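Long-range contact in putative O-Methyltransferase (Corynebacterium glutamicum, PDB 3DR5), which probably transfers a methyl group from S-adenosyl-L-methionine to a hydroxyl oxygen of a substrate that has not been identified: residues Ala164-Asp172 and Asp179-Asp187. Numbering follows the deposited sequence.
Sequences ALLDGTIAD and DTQAARDAD
One water joins the carbonyl oxygens of Ala164 and Ala183, donating a proton to each: it lies 2.9 Å from Ala183 O and 2.5 Å from Ala164 O, the latter unusually short and so of doubtful exact length. Ala183 O also accepts the helical bond from Asp187 N, so two donors grip it. No direct hydrogen bond crosses between 164-172 and 179-187, and the rest is mainly apolar packing. The small Ala183 CB is touched by Leu166 CD1 at 4.0 Å and by Ile170 CG2 at 4.1 Å. With chi1 at 53° setting CG1 between the backbone N and the carbonyl carbon, CG2 of Ile170 lies anti to the carbonyl carbon and also reaches Thr180, whose OG1 at 3.5 Å is buried without a hydrogen-bonding partner. The Arg184 chain, bent at chi3 (-56°), passes Ile170, with CG 4.0 Å from Ile170 CB. Farther along the helix, Leu165 CD2 meets Asp187 OD1 at 3.7 Å; the carboxylate itself is held by salt bridges to Arg191 and Arg200 and by a hydrogen bond with Tyr11 of the second subunit. Thus the loop after strand 157-161 packs against helix 178-190, which follows it in this Rossmann-like methyltransferase fold, with Ala164 touching helix 142-152 and strand 207-212, and Leu8 and Tyr11 of the second subunit packing on Leu165 and Ile170.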
# COMPACT_ATOMS: atom_id res chain seq x y z
N ALA A 164 -10.97 -7.48 7.42
CA ALA A 164 -11.61 -8.55 6.66
C ALA A 164 -11.09 -9.96 6.88
O ALA A 164 -11.71 -10.93 6.42
CB ALA A 164 -11.54 -8.21 5.19
N LEU A 165 -9.97 -10.08 7.57
CA LEU A 165 -9.35 -11.38 7.80
C LEU A 165 -9.54 -11.89 9.22
O LEU A 165 -9.13 -13.00 9.55
CB LEU A 165 -7.86 -11.29 7.48
CG LEU A 165 -7.46 -10.97 6.04
CD1 LEU A 165 -6.00 -10.52 5.98
CD2 LEU A 165 -7.67 -12.19 5.17
N LEU A 166 -10.16 -11.06 10.05
CA LEU A 166 -10.41 -11.40 11.45
C LEU A 166 -9.19 -11.99 12.15
O LEU A 166 -9.26 -13.08 12.74
CB LEU A 166 -11.62 -12.34 11.56
CG LEU A 166 -12.96 -11.71 11.14
CD1 LEU A 166 -14.09 -12.71 11.31
CD2 LEU A 166 -13.22 -10.48 11.99
N ASP A 167 -8.08 -11.26 12.08
CA ASP A 167 -6.84 -11.67 12.74
C ASP A 167 -6.32 -13.05 12.34
O ASP A 167 -5.51 -13.64 13.06
CB ASP A 167 -7.05 -11.62 14.25
CG ASP A 167 -7.13 -10.20 14.79
OD1 ASP A 167 -6.19 -9.42 14.51
OD2 ASP A 167 -8.10 -9.86 15.49
N GLY A 168 -6.78 -13.54 11.20
CA GLY A 168 -6.37 -14.85 10.73
C GLY A 168 -7.32 -15.92 11.24
O GLY A 168 -7.24 -17.08 10.85
N THR A 169 -8.23 -15.52 12.13
CA THR A 169 -9.22 -16.42 12.72
C THR A 169 -9.75 -17.45 11.73
O THR A 169 -9.99 -18.60 12.11
CB THR A 169 -10.43 -15.61 13.28
OG1 THR A 169 -10.12 -15.13 14.59
CG2 THR A 169 -11.69 -16.46 13.33
N ILE A 170 -9.93 -17.04 10.48
CA ILE A 170 -10.47 -17.95 9.47
C ILE A 170 -9.57 -19.15 9.20
O ILE A 170 -8.44 -19.20 9.66
CB ILE A 170 -10.86 -17.18 8.16
CG1 ILE A 170 -9.69 -16.35 7.65
CG2 ILE A 170 -12.06 -16.26 8.46
CD1 ILE A 170 -10.06 -15.45 6.49
N ALA A 171 -10.09 -20.12 8.45
CA ALA A 171 -9.40 -21.38 8.17
C ALA A 171 -9.03 -22.01 9.52
O ALA A 171 -7.85 -22.22 9.83
CB ALA A 171 -8.14 -21.16 7.35
N ASP A 172 -10.05 -22.32 10.33
CA ASP A 172 -9.83 -22.91 11.65
C ASP A 172 -11.03 -23.79 12.00
O ASP A 172 -12.14 -23.29 12.21
CB ASP A 172 -9.68 -21.80 12.69
CG ASP A 172 -8.89 -22.23 13.91
OD1 ASP A 172 -9.00 -23.40 14.30
OD2 ASP A 172 -8.18 -21.38 14.48
N ASP A 179 -20.07 -15.18 11.41
CA ASP A 179 -19.11 -14.23 10.84
C ASP A 179 -17.88 -14.81 10.18
O ASP A 179 -17.59 -14.49 9.02
CB ASP A 179 -18.71 -13.20 11.91
CG ASP A 179 -19.82 -12.17 12.17
OD1 ASP A 179 -20.76 -12.07 11.34
OD2 ASP A 179 -19.73 -11.45 13.19
N THR A 180 -17.16 -15.66 10.90
CA THR A 180 -15.96 -16.27 10.38
C THR A 180 -16.26 -16.94 9.03
O THR A 180 -15.45 -16.88 8.10
CB THR A 180 -15.41 -17.33 11.36
OG1 THR A 180 -14.01 -17.51 11.13
CG2 THR A 180 -16.10 -18.67 11.18
N GLN A 181 -17.42 -17.57 8.93
CA GLN A 181 -17.83 -18.27 7.71
C GLN A 181 -18.11 -17.30 6.57
O GLN A 181 -17.87 -17.62 5.40
CB GLN A 181 -19.08 -19.11 7.99
CG GLN A 181 -19.50 -20.03 6.86
CD GLN A 181 -20.64 -20.95 7.27
OE1 GLN A 181 -20.84 -21.21 8.46
NE2 GLN A 181 -21.37 -21.47 6.29
N ALA A 182 -18.62 -16.11 6.91
CA ALA A 182 -18.92 -15.09 5.90
C ALA A 182 -17.59 -14.46 5.46
O ALA A 182 -17.38 -14.24 4.27
CB ALA A 182 -19.86 -14.03 6.49
N ALA A 183 -16.72 -14.16 6.42
CA ALA A 183 -15.41 -13.58 6.12
C ALA A 183 -14.62 -14.59 5.25
O ALA A 183 -13.94 -14.20 4.30
CB ALA A 183 -14.66 -13.27 7.41
N ARG A 184 -14.72 -15.88 5.57
CA ARG A 184 -14.02 -16.91 4.80
C ARG A 184 -14.53 -16.94 3.35
O ARG A 184 -13.74 -17.02 2.41
CB ARG A 184 -14.22 -18.29 5.42
CG ARG A 184 -12.97 -19.16 5.40
CD ARG A 184 -13.28 -20.64 5.55
NE ARG A 184 -14.05 -20.94 6.75
CZ ARG A 184 -13.65 -20.65 7.99
NH1 ARG A 184 -12.49 -20.05 8.19
NH2 ARG A 184 -14.41 -20.97 9.03
N ASP A 185 -15.85 -16.88 3.18
CA ASP A 185 -16.44 -16.90 1.84
C ASP A 185 -16.06 -15.64 1.05
O ASP A 185 -15.84 -15.69 -0.16
CB ASP A 185 -17.96 -17.02 1.90
CG ASP A 185 -18.60 -17.02 0.52
OD1 ASP A 185 -18.88 -15.93 -0.01
OD2 ASP A 185 -18.80 -18.12 -0.03
N ALA A 186 -15.98 -14.52 1.76
CA ALA A 186 -15.60 -13.25 1.13
C ALA A 186 -14.16 -13.40 0.60
O ALA A 186 -13.88 -13.12 -0.56
CB ALA A 186 -15.67 -12.12 2.15
N ASP A 187 -13.25 -13.85 1.46
CA ASP A 187 -11.85 -14.02 1.09
C ASP A 187 -11.76 -14.96 -0.13
O ASP A 187 -11.15 -14.62 -1.15
CB ASP A 187 -11.07 -14.60 2.28
CG ASP A 187 -9.57 -14.69 2.02
OD1 ASP A 187 -8.90 -13.63 1.96
OD2 ASP A 187 -9.07 -15.82 1.87
O HOH W 1 -12.48 -11.68 4.13